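Local coordinates for protein TRAP-type C4-dicarboxylate:H+ symport system substrate-binding component DctP (Shewanella oneidensis, PDB 4MX6) that probably captures C4-dicarboxylates such as succinate in the periplasm and delivers them to a TRAP-type proton symporter for uptake, at residues A[306-309]-A[310-314]. Residues are numbered along the deposited sequence; the frame is centred on the assembly and turned at random.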
loop_
_atom_site.group_PDB
_atom_site.type_symbol
_atom_site.label_atom_id
_atom_site.label_comp_id
_atom_site.label_asym_id
_atom_site.label_seq_id
_atom_site.Cartn_x
_atom_site.Cartn_y
_atom_site.Cartn_z
ATOM N N ALA A 306 -20.801 -0.088 -17.665
ATOM C CA ALA A 306 -21.859 -0.691 -16.875
ATOM C C ALA A 306 -21.313 -1.761 -15.943
ATOM O O ALA A 306 -21.795 -1.907 -14.828
ATOM C CB ALA A 306 -22.952 -1.267 -17.768
ATOM N N GLU A 307 -20.320 -2.518 -16.404
ATOM C CA GLU A 307 -19.711 -3.524 -15.557
ATOM C C GLU A 307 -19.036 -2.861 -14.363
ATOM O O GLU A 307 -19.201 -3.299 -13.231
ATOM C CB GLU A 307 -18.712 -4.363 -16.355
ATOM C CG GLU A 307 -19.417 -5.372 -17.236
ATOM C CD GLU A 307 -18.530 -6.022 -18.289
ATOM O OE1 GLU A 307 -17.425 -5.523 -18.583
ATOM O OE2 GLU A 307 -18.977 -7.045 -18.847
ATOM N N ARG A 308 -18.269 -1.801 -14.603
ATOM C CA ARG A 308 -17.640 -1.092 -13.493
ATOM C C ARG A 308 -18.704 -0.594 -12.516
ATOM O O ARG A 308 -18.537 -0.713 -11.299
ATOM C CB ARG A 308 -16.781 0.080 -13.979
ATOM C CG ARG A 308 -16.073 0.827 -12.824
ATOM C CD ARG A 308 -15.449 2.158 -13.250
ATOM N NE ARG A 308 -14.591 2.739 -12.202
ATOM C CZ ARG A 308 -14.978 3.592 -11.258
ATOM N NH1 ARG A 308 -16.235 4.016 -11.192
ATOM N NH2 ARG A 308 -14.092 4.035 -10.373
ATOM N N GLN A 309 -19.787 -0.031 -13.032
ATOM C CA GLN A 309 -20.804 0.539 -12.152
ATOM C C GLN A 309 -21.450 -0.539 -11.281
ATOM O O GLN A 309 -21.800 -0.279 -10.131
ATOM C CB GLN A 309 -21.867 1.309 -12.940
ATOM C CG GLN A 309 -22.762 2.161 -12.044
ATOM C CD GLN A 309 -22.002 3.275 -11.344
ATOM O OE1 GLN A 309 -21.227 3.997 -11.967
ATOM N NE2 GLN A 309 -22.203 3.402 -10.044
ATOM N N GLN A 310 -21.589 -1.756 -11.805
ATOM C CA GLN A 310 -22.144 -2.833 -10.989
ATOM C C GLN A 310 -21.234 -3.101 -9.788
ATOM O O GLN A 310 -21.699 -3.294 -8.664
ATOM C CB GLN A 310 -22.334 -4.107 -11.819
ATOM C CG GLN A 310 -23.463 -3.985 -12.828
ATOM C CD GLN A 310 -23.721 -5.215 -13.686
ATOM O OE1 GLN A 310 -22.871 -6.065 -13.896
ATOM N NE2 GLN A 310 -24.915 -5.277 -14.223
ATOM N N TRP A 311 -19.929 -3.115 -10.027
ATOM C CA TRP A 311 -18.972 -3.278 -8.932
ATOM C C TRP A 311 -19.024 -2.110 -7.937
ATOM O O TRP A 311 -18.978 -2.307 -6.723
ATOM C CB TRP A 311 -17.562 -3.423 -9.501
ATOM C CG TRP A 311 -17.173 -4.802 -9.977
ATOM C CD1 TRP A 311 -17.138 -5.261 -11.258
ATOM C CD2 TRP A 311 -16.744 -5.880 -9.147
ATOM N NE1 TRP A 311 -16.702 -6.560 -11.273
ATOM C CE2 TRP A 311 -16.441 -6.961 -9.987
ATOM C CE3 TRP A 311 -16.559 -6.019 -7.771
ATOM C CZ2 TRP A 311 -15.988 -8.188 -9.485
ATOM C CZ3 TRP A 311 -16.105 -7.230 -7.273
ATOM C CH2 TRP A 311 -15.811 -8.285 -8.126
ATOM N N VAL A 312 -19.090 -0.891 -8.450
ATOM C CA VAL A 312 -19.177 0.270 -7.568
ATOM C C VAL A 312 -20.393 0.150 -6.652
ATOM O O VAL A 312 -20.299 0.346 -5.431
ATOM C CB VAL A 312 -19.261 1.576 -8.374
ATOM C CG1 VAL A 312 -19.520 2.775 -7.465
ATOM C CG2 VAL A 312 -17.987 1.774 -9.167
ATOM N N ASP A 313 -21.537 -0.162 -7.245
ATOM C CA ASP A 313 -22.792 -0.169 -6.507
ATOM C C ASP A 313 -22.816 -1.201 -5.384
ATOM O O ASP A 313 -23.290 -0.917 -4.287
ATOM C CB ASP A 313 -23.967 -0.426 -7.462
ATOM C CG ASP A 313 -24.246 0.747 -8.391
ATOM O OD1 ASP A 313 -23.690 1.843 -8.179
ATOM O OD2 ASP A 313 -25.045 0.572 -9.335
ATOM N N VAL A 314 -22.320 -2.403 -5.664
ATOM C CA VAL A 314 -22.334 -3.469 -4.674
ATOM C C VAL A 314 -21.343 -3.206 -3.526
ATOM O O VAL A 314 -21.477 -3.776 -2.440
ATOM C CB VAL A 314 -22.047 -4.833 -5.349
ATOM C CG1 VAL A 314 -20.575 -4.997 -5.669
ATOM C CG2 VAL A 314 -22.503 -5.964 -4.481
#
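Four successive i to i+4 backbone hydrogen bonds tie residues 306-309 to 310-314 as consecutive turns of one alpha-helix: Gln310 N to Ala306 O, Trp311 N to Glu307 O, Val312 N to Arg308 O at 2.9 Å, and Asp313 N to Gln309 O. The one from Trp311 N to Glu307 O is the longest, at 3.3 Å. On the exposed side, Gln309 and Asp313 add a side-chain bond one turn apart, NE2 to OD1 at 2.8 Å and fairly straight (160°). Gln309 CG stands anti to the backbone N, and a bend at chi2 (65°) then carries the amide along the helix to the carboxylate. The acceptor lies in the amide plane, whereas NE2 approaches from above the carboxylate, the two planes being 50° apart. One residue earlier, Arg308 and Val312 form the preceding i to i+4 pair: the extended arginine brings NH1 to 3.5 Å from Val312 CG2. Val312 CG1 lies against NE2 of Gln309, three residues before it, at 3.8 Å. These turns lie at the start of helix 305-326, which follows strand 299-301 of a mixed four-stranded sheet in this periplasmic-binding-protein fold. Its buried side carries Trp311, whose ring edge meets Glu307 O through CD1 at 3.5 Å; the indole packs on Phe161 and Phe119, and NE1 makes weak hydrogen bonds to Leu167 O and Lys168 O. Glu307 OE1 accepts a hydrogen bond from Ser304 N and forms a salt bridge with Lys168, and Gln310 OE1 is hydrogen-bonded to Gln169 NE2.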